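Local structure of inositol-1-monophosphatase (Thermotoga maritima, 2P3N) at residues A[37-50]-A[77-89]. The protein hydrolyses inositol monophosphates, fructose 1,6-bisphosphate and several other phosphate esters in a magnesium-dependent reaction, working as a homotetramer. Sequence-based numbering, arbitrary orientation.
With MG (magnesium ion), chain E.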
loop_
_atom_site.group_PDB
_atom_site.type_symbol
_atom_site.label_atom_id
_atom_site.label_comp_id
_atom_site.label_asym_id
_atom_site.label_seq_id
_atom_site.Cartn_x
_atom_site.Cartn_y
_atom_site.Cartn_z
ATOM N N ILE A 37 -25.405 -12.993 -4.558
ATOM C CA ILE A 37 -25.887 -11.630 -4.371
ATOM C C ILE A 37 -25.248 -10.578 -5.279
ATOM O O ILE A 37 -24.247 -10.818 -5.958
ATOM C CB ILE A 37 -25.661 -11.172 -2.920
ATOM C CG1 ILE A 37 -24.163 -11.248 -2.598
ATOM C CG2 ILE A 37 -26.472 -12.029 -1.964
ATOM C CD1 ILE A 37 -23.754 -10.526 -1.332
ATOM N N VAL A 38 -25.850 -9.399 -5.270
ATOM C CA VAL A 38 -25.364 -8.281 -6.048
ATOM C C VAL A 38 -25.716 -7.042 -5.230
ATOM O O VAL A 38 -26.639 -7.078 -4.395
ATOM C CB VAL A 38 -26.044 -8.213 -7.452
ATOM C CG1 VAL A 38 -27.556 -8.024 -7.304
ATOM C CG2 VAL A 38 -25.439 -7.077 -8.278
ATOM N N THR A 39 -24.970 -5.959 -5.448
ATOM C CA THR A 39 -25.222 -4.714 -4.740
ATOM C C THR A 39 -25.334 -3.578 -5.740
ATOM O O THR A 39 -25.157 -3.776 -6.942
ATOM C CB THR A 39 -24.088 -4.398 -3.724
ATOM O OG1 THR A 39 -22.902 -3.979 -4.419
ATOM C CG2 THR A 39 -23.770 -5.628 -2.903
ATOM N N GLU A 40 -25.639 -2.390 -5.233
ATOM C CA GLU A 40 -25.761 -1.213 -6.072
ATOM C C GLU A 40 -24.374 -0.752 -6.529
ATOM O O GLU A 40 -24.247 -0.020 -7.519
ATOM C CB GLU A 40 -26.457 -0.084 -5.304
ATOM C CG GLU A 40 -26.784 1.147 -6.153
ATOM C CD GLU A 40 -27.791 0.851 -7.266
ATOM O OE1 GLU A 40 -27.895 1.661 -8.221
ATOM O OE2 GLU A 40 -28.482 -0.190 -7.180
ATOM N N ILE A 41 -23.331 -1.180 -5.815
ATOM C CA ILE A 41 -21.973 -0.790 -6.191
ATOM C C ILE A 41 -21.467 -1.672 -7.336
ATOM O O ILE A 41 -20.610 -1.249 -8.112
ATOM C CB ILE A 41 -21.007 -0.858 -4.993
ATOM C CG1 ILE A 41 -21.488 0.077 -3.886
ATOM C CG2 ILE A 41 -19.636 -0.362 -5.405
ATOM C CD1 ILE A 41 -22.826 -0.278 -3.314
ATOM N N ASP A 42 -21.999 -2.892 -7.441
ATOM C CA ASP A 42 -21.626 -3.788 -8.536
ATOM C C ASP A 42 -22.039 -3.051 -9.819
ATOM O O ASP A 42 -21.275 -2.965 -10.784
ATOM C CB ASP A 42 -22.400 -5.116 -8.458
ATOM C CG ASP A 42 -21.943 -6.020 -7.304
ATOM O OD1 ASP A 42 -21.301 -7.064 -7.568
ATOM O OD2 ASP A 42 -22.227 -5.698 -6.134
ATOM N N ARG A 43 -23.259 -2.506 -9.797
ATOM C CA ARG A 43 -23.837 -1.774 -10.930
ATOM C C ARG A 43 -23.161 -0.443 -11.216
ATOM O O ARG A 43 -22.931 -0.082 -12.363
ATOM C CB ARG A 43 -25.317 -1.486 -10.688
ATOM C CG ARG A 43 -26.200 -2.690 -10.512
ATOM C CD ARG A 43 -27.645 -2.228 -10.362
ATOM N NE ARG A 43 -28.557 -3.324 -10.046
ATOM C CZ ARG A 43 -28.663 -3.886 -8.849
ATOM N NH1 ARG A 43 -27.913 -3.450 -7.845
ATOM N NH2 ARG A 43 -29.511 -4.890 -8.658
ATOM N N GLU A 44 -22.884 0.306 -10.166
ATOM C CA GLU A 44 -22.244 1.594 -10.316
ATOM C C GLU A 44 -20.852 1.387 -10.904
ATOM O O GLU A 44 -20.402 2.163 -11.746
ATOM C CB GLU A 44 -22.187 2.267 -8.946
ATOM C CG GLU A 44 -21.431 3.565 -8.889
ATOM C CD GLU A 44 -21.640 4.275 -7.568
ATOM O OE1 GLU A 44 -21.811 3.589 -6.538
ATOM O OE2 GLU A 44 -21.628 5.520 -7.564
ATOM N N ALA A 45 -20.185 0.323 -10.468
ATOM C CA ALA A 45 -18.851 0.005 -10.946
ATOM C C ALA A 45 -18.930 -0.409 -12.403
ATOM O O ALA A 45 -18.063 -0.065 -13.209
ATOM C CB ALA A 45 -18.256 -1.120 -10.119
ATOM N N GLN A 46 -19.984 -1.145 -12.738
ATOM C CA GLN A 46 -20.179 -1.606 -14.099
ATOM C C GLN A 46 -20.503 -0.457 -15.031
ATOM O O GLN A 46 -20.079 -0.457 -16.191
ATOM C CB GLN A 46 -21.306 -2.619 -14.160
ATOM C CG GLN A 46 -21.338 -3.361 -15.479
ATOM C CD GLN A 46 -22.483 -4.330 -15.564
ATOM O OE1 GLN A 46 -23.558 -3.987 -16.058
ATOM N NE2 GLN A 46 -22.272 -5.550 -15.063
ATOM N N ARG A 47 -21.268 0.516 -14.532
ATOM C CA ARG A 47 -21.641 1.680 -15.342
ATOM C C ARG A 47 -20.377 2.454 -15.643
ATOM O O ARG A 47 -20.108 2.824 -16.790
ATOM C CB ARG A 47 -22.616 2.606 -14.605
ATOM C CG ARG A 47 -23.986 2.020 -14.332
ATOM C CD ARG A 47 -24.958 3.108 -13.883
ATOM N NE ARG A 47 -26.177 2.566 -13.281
ATOM C CZ ARG A 47 -26.250 2.079 -12.043
ATOM N NH1 ARG A 47 -25.172 2.064 -11.270
ATOM N NH2 ARG A 47 -27.401 1.613 -11.575
ATOM N N MET A 48 -19.603 2.695 -14.593
ATOM C CA MET A 48 -18.360 3.423 -14.733
ATOM C C MET A 48 -17.507 2.800 -15.845
ATOM O O MET A 48 -17.017 3.506 -16.734
ATOM C CB MET A 48 -17.611 3.428 -13.397
ATOM C CG MET A 48 -16.467 4.425 -13.355
ATOM S SD MET A 48 -15.962 4.949 -11.695
ATOM C CE MET A 48 -16.871 6.495 -11.503
ATOM N N ILE A 49 -17.367 1.476 -15.813
ATOM C CA ILE A 49 -16.566 0.769 -16.809
ATOM C C ILE A 49 -17.196 0.787 -18.209
ATOM O O ILE A 49 -16.590 1.270 -19.167
ATOM C CB ILE A 49 -16.320 -0.713 -16.384
ATOM C CG1 ILE A 49 -15.535 -0.773 -15.069
ATOM C CG2 ILE A 49 -15.547 -1.453 -17.475
ATOM C CD1 ILE A 49 -15.415 -2.187 -14.485
ATOM N N VAL A 50 -18.410 0.250 -18.306
ATOM C CA VAL A 50 -19.148 0.170 -19.563
ATOM C C VAL A 50 -19.208 1.484 -20.315
ATOM O O VAL A 50 -19.158 1.508 -21.541
ATOM C CB VAL A 50 -20.586 -0.278 -19.319
ATOM C CG1 VAL A 50 -21.420 -0.029 -20.573
ATOM C CG2 VAL A 50 -20.607 -1.753 -18.921
ATOM N N ILE A 77 -15.640 -8.544 -22.006
ATOM C CA ILE A 77 -16.365 -9.206 -20.929
ATOM C C ILE A 77 -15.979 -8.586 -19.591
ATOM O O ILE A 77 -14.808 -8.549 -19.202
ATOM C CB ILE A 77 -16.110 -10.714 -20.929
ATOM C CG1 ILE A 77 -16.388 -11.273 -22.333
ATOM C CG2 ILE A 77 -17.018 -11.376 -19.916
ATOM C CD1 ILE A 77 -16.296 -12.773 -22.436
ATOM N N ILE A 78 -16.996 -8.111 -18.885
ATOM C CA ILE A 78 -16.807 -7.403 -17.631
ATOM C C ILE A 78 -17.439 -8.006 -16.398
ATOM O O ILE A 78 -18.589 -8.422 -16.413
ATOM C CB ILE A 78 -17.380 -5.972 -17.771
ATOM C CG1 ILE A 78 -16.692 -5.266 -18.940
ATOM C CG2 ILE A 78 -17.259 -5.207 -16.456
ATOM C CD1 ILE A 78 -17.491 -4.109 -19.490
ATOM N N ASP A 79 -16.667 -8.064 -15.327
ATOM C CA ASP A 79 -17.206 -8.506 -14.061
ATOM C C ASP A 79 -16.906 -7.321 -13.146
ATOM O O ASP A 79 -15.769 -7.132 -12.703
ATOM C CB ASP A 79 -16.546 -9.781 -13.540
ATOM C CG ASP A 79 -17.286 -10.354 -12.331
ATOM O OD1 ASP A 79 -17.192 -11.572 -12.066
ATOM O OD2 ASP A 79 -17.968 -9.573 -11.641
ATOM N N PRO A 80 -17.924 -6.480 -12.890
ATOM C CA PRO A 80 -17.755 -5.308 -12.028
ATOM C C PRO A 80 -17.166 -5.643 -10.649
ATOM O O PRO A 80 -16.344 -4.894 -10.128
ATOM C CB PRO A 80 -19.170 -4.720 -11.965
ATOM C CG PRO A 80 -20.062 -5.930 -12.172
ATOM C CD PRO A 80 -19.339 -6.648 -13.278
ATOM N N ILE A 81 -17.588 -6.751 -10.051
ATOM C CA ILE A 81 -17.040 -7.153 -8.756
ATOM C C ILE A 81 -17.029 -8.656 -8.675
ATOM O O ILE A 81 -18.070 -9.273 -8.475
ATOM C CB ILE A 81 -17.860 -6.648 -7.538
ATOM C CG1 ILE A 81 -17.865 -5.120 -7.483
ATOM C CG2 ILE A 81 -17.246 -7.205 -6.261
ATOM C CD1 ILE A 81 -18.662 -4.536 -6.338
ATOM N N ASP A 82 -15.854 -9.247 -8.848
ATOM C CA ASP A 82 -15.738 -10.693 -8.759
ATOM C C ASP A 82 -15.423 -11.001 -7.297
ATOM O O ASP A 82 -14.303 -10.812 -6.836
ATOM C CB ASP A 82 -14.627 -11.193 -9.687
ATOM C CG ASP A 82 -14.513 -12.711 -9.699
ATOM O OD1 ASP A 82 -13.699 -13.245 -10.484
ATOM O OD2 ASP A 82 -15.234 -13.373 -8.924
ATOM N N GLY A 83 -16.428 -11.456 -6.563
ATOM C CA GLY A 83 -16.227 -11.748 -5.155
ATOM C C GLY A 83 -17.057 -10.760 -4.353
ATOM O O GLY A 83 -16.592 -10.188 -3.366
ATOM N N THR A 84 -18.300 -10.568 -4.789
ATOM C CA THR A 84 -19.224 -9.640 -4.150
ATOM C C THR A 84 -19.491 -9.961 -2.676
ATOM O O THR A 84 -19.727 -9.050 -1.866
ATOM C CB THR A 84 -20.563 -9.595 -4.920
ATOM O OG1 THR A 84 -20.309 -9.286 -6.300
ATOM C CG2 THR A 84 -21.478 -8.532 -4.331
ATOM N N ILE A 85 -19.444 -11.244 -2.322
ATOM C CA ILE A 85 -19.676 -11.650 -0.936
ATOM C C ILE A 85 -18.538 -11.121 -0.078
ATOM O O ILE A 85 -18.765 -10.493 0.952
ATOM C CB ILE A 85 -19.750 -13.189 -0.814
ATOM C CG1 ILE A 85 -21.033 -13.690 -1.484
ATOM C CG2 ILE A 85 -19.681 -13.608 0.648
ATOM C CD1 ILE A 85 -21.151 -15.193 -1.569
ATOM N N ASN A 86 -17.312 -11.386 -0.513
ATOM C CA ASN A 86 -16.133 -10.914 0.196
ATOM C C ASN A 86 -16.231 -9.404 0.324
ATOM O O ASN A 86 -16.106 -8.844 1.417
ATOM C CB ASN A 86 -14.878 -11.261 -0.597
ATOM C CG ASN A 86 -14.379 -12.649 -0.317
ATOM O OD1 ASN A 86 -13.435 -13.114 -0.952
ATOM N ND2 ASN A 86 -14.998 -13.323 0.644
ATOM N N PHE A 87 -16.454 -8.762 -0.822
ATOM C CA PHE A 87 -16.583 -7.314 -0.916
ATOM C C PHE A 87 -17.530 -6.759 0.154
ATOM O O PHE A 87 -17.248 -5.745 0.791
ATOM C CB PHE A 87 -17.101 -6.933 -2.311
ATOM C CG PHE A 87 -17.319 -5.462 -2.482
ATOM C CD1 PHE A 87 -16.235 -4.598 -2.623
ATOM C CD2 PHE A 87 -18.601 -4.926 -2.403
ATOM C CE1 PHE A 87 -16.422 -3.224 -2.676
ATOM C CE2 PHE A 87 -18.803 -3.556 -2.454
ATOM C CZ PHE A 87 -17.709 -2.700 -2.589
ATOM N N VAL A 88 -18.658 -7.439 0.335
ATOM C CA VAL A 88 -19.666 -7.041 1.311
ATOM C C VAL A 88 -19.226 -7.250 2.755
ATOM O O VAL A 88 -19.481 -6.409 3.607
ATOM C CB VAL A 88 -20.998 -7.815 1.068
ATOM C CG1 VAL A 88 -21.912 -7.711 2.281
ATOM C CG2 VAL A 88 -21.702 -7.245 -0.154
ATOM N N HIS A 89 -18.554 -8.355 3.034
ATOM C CA HIS A 89 -18.138 -8.624 4.402
ATOM C C HIS A 89 -16.869 -7.914 4.808
ATOM O O HIS A 89 -16.548 -7.834 5.997
ATOM C CB HIS A 89 -18.006 -10.128 4.632
ATOM C CG HIS A 89 -19.327 -10.826 4.752
ATOM N ND1 HIS A 89 -19.684 -11.556 5.862
ATOM C CD2 HIS A 89 -20.386 -10.879 3.911
ATOM C CE1 HIS A 89 -20.905 -12.030 5.701
ATOM N NE2 HIS A 89 -21.354 -11.634 4.524
HETATM MG MG MG E . -19.237 -10.093 -9.957
HETATM O O HOH W 1 -20.257 -8.073 -9.932
HETATM O O HOH W 2 -18.816 -12.157 -9.825
HETATM O O HOH W 3 -20.481 -10.649 -8.580
#
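Ile78 opens the contact by pushing its CD1 against both Ile49 CG2 and Val50 CG2, which seats strand 74-79 against helix 40-56. Asp79 leaves the backbone on the side away from that helix, and its OD2 binds the magnesium ion at 2.2 Å. At the corner that follows, Pro80 presses its CB against the helix, 3.0 Å from Asp42 O and also against the Ala45 methyl. Ile81 has two roles: its carbonyl O binds magnesium, whereas CD1 slips between the Asp42 carboxylate and Phe87, 3.9 Å above the centre of that ring. Past Gly83, Thr84 gives its hydroxyl proton to the syn lone pair of Asp42 OD1 (OG1 to OD1, 2.7 Å); chi1 of -55° sets OG1 anti to the carbonyl carbon and turns the methyl CG2 to Asp42 OD2 and Thr39 CG2. A water on the metal donates to Thr84 OG1, and another bridges Asp42 OD1 and Ile81 N. The second carboxylate oxygen, Asp42 OD2, accepts from Thr39 N at 2.8 Å, steeply above the carboxylate plane, and from Thr39 OG1 at 2.5 Å. An alanine in place of Asp42 would probably leave the Thr84 hydroxyl and this bridging water without their acceptor and the Thr39 cap without its mate. Beyond, the Ile85 side chain crosses that of Ile37 at about a right angle, CG1 against CG1, and Val88 CG2 meets Thr39 CG2. Asp42 thus illustrates how a second-shell carboxylate, itself held by a capping box, positions a metal-bound water and a first-turn hydroxyl beside the metal-binding Asp-Pro-Ile-Asp-Gly-Thr loop, the inositol monophosphatase signature, whose magnesium site Glu65 completes.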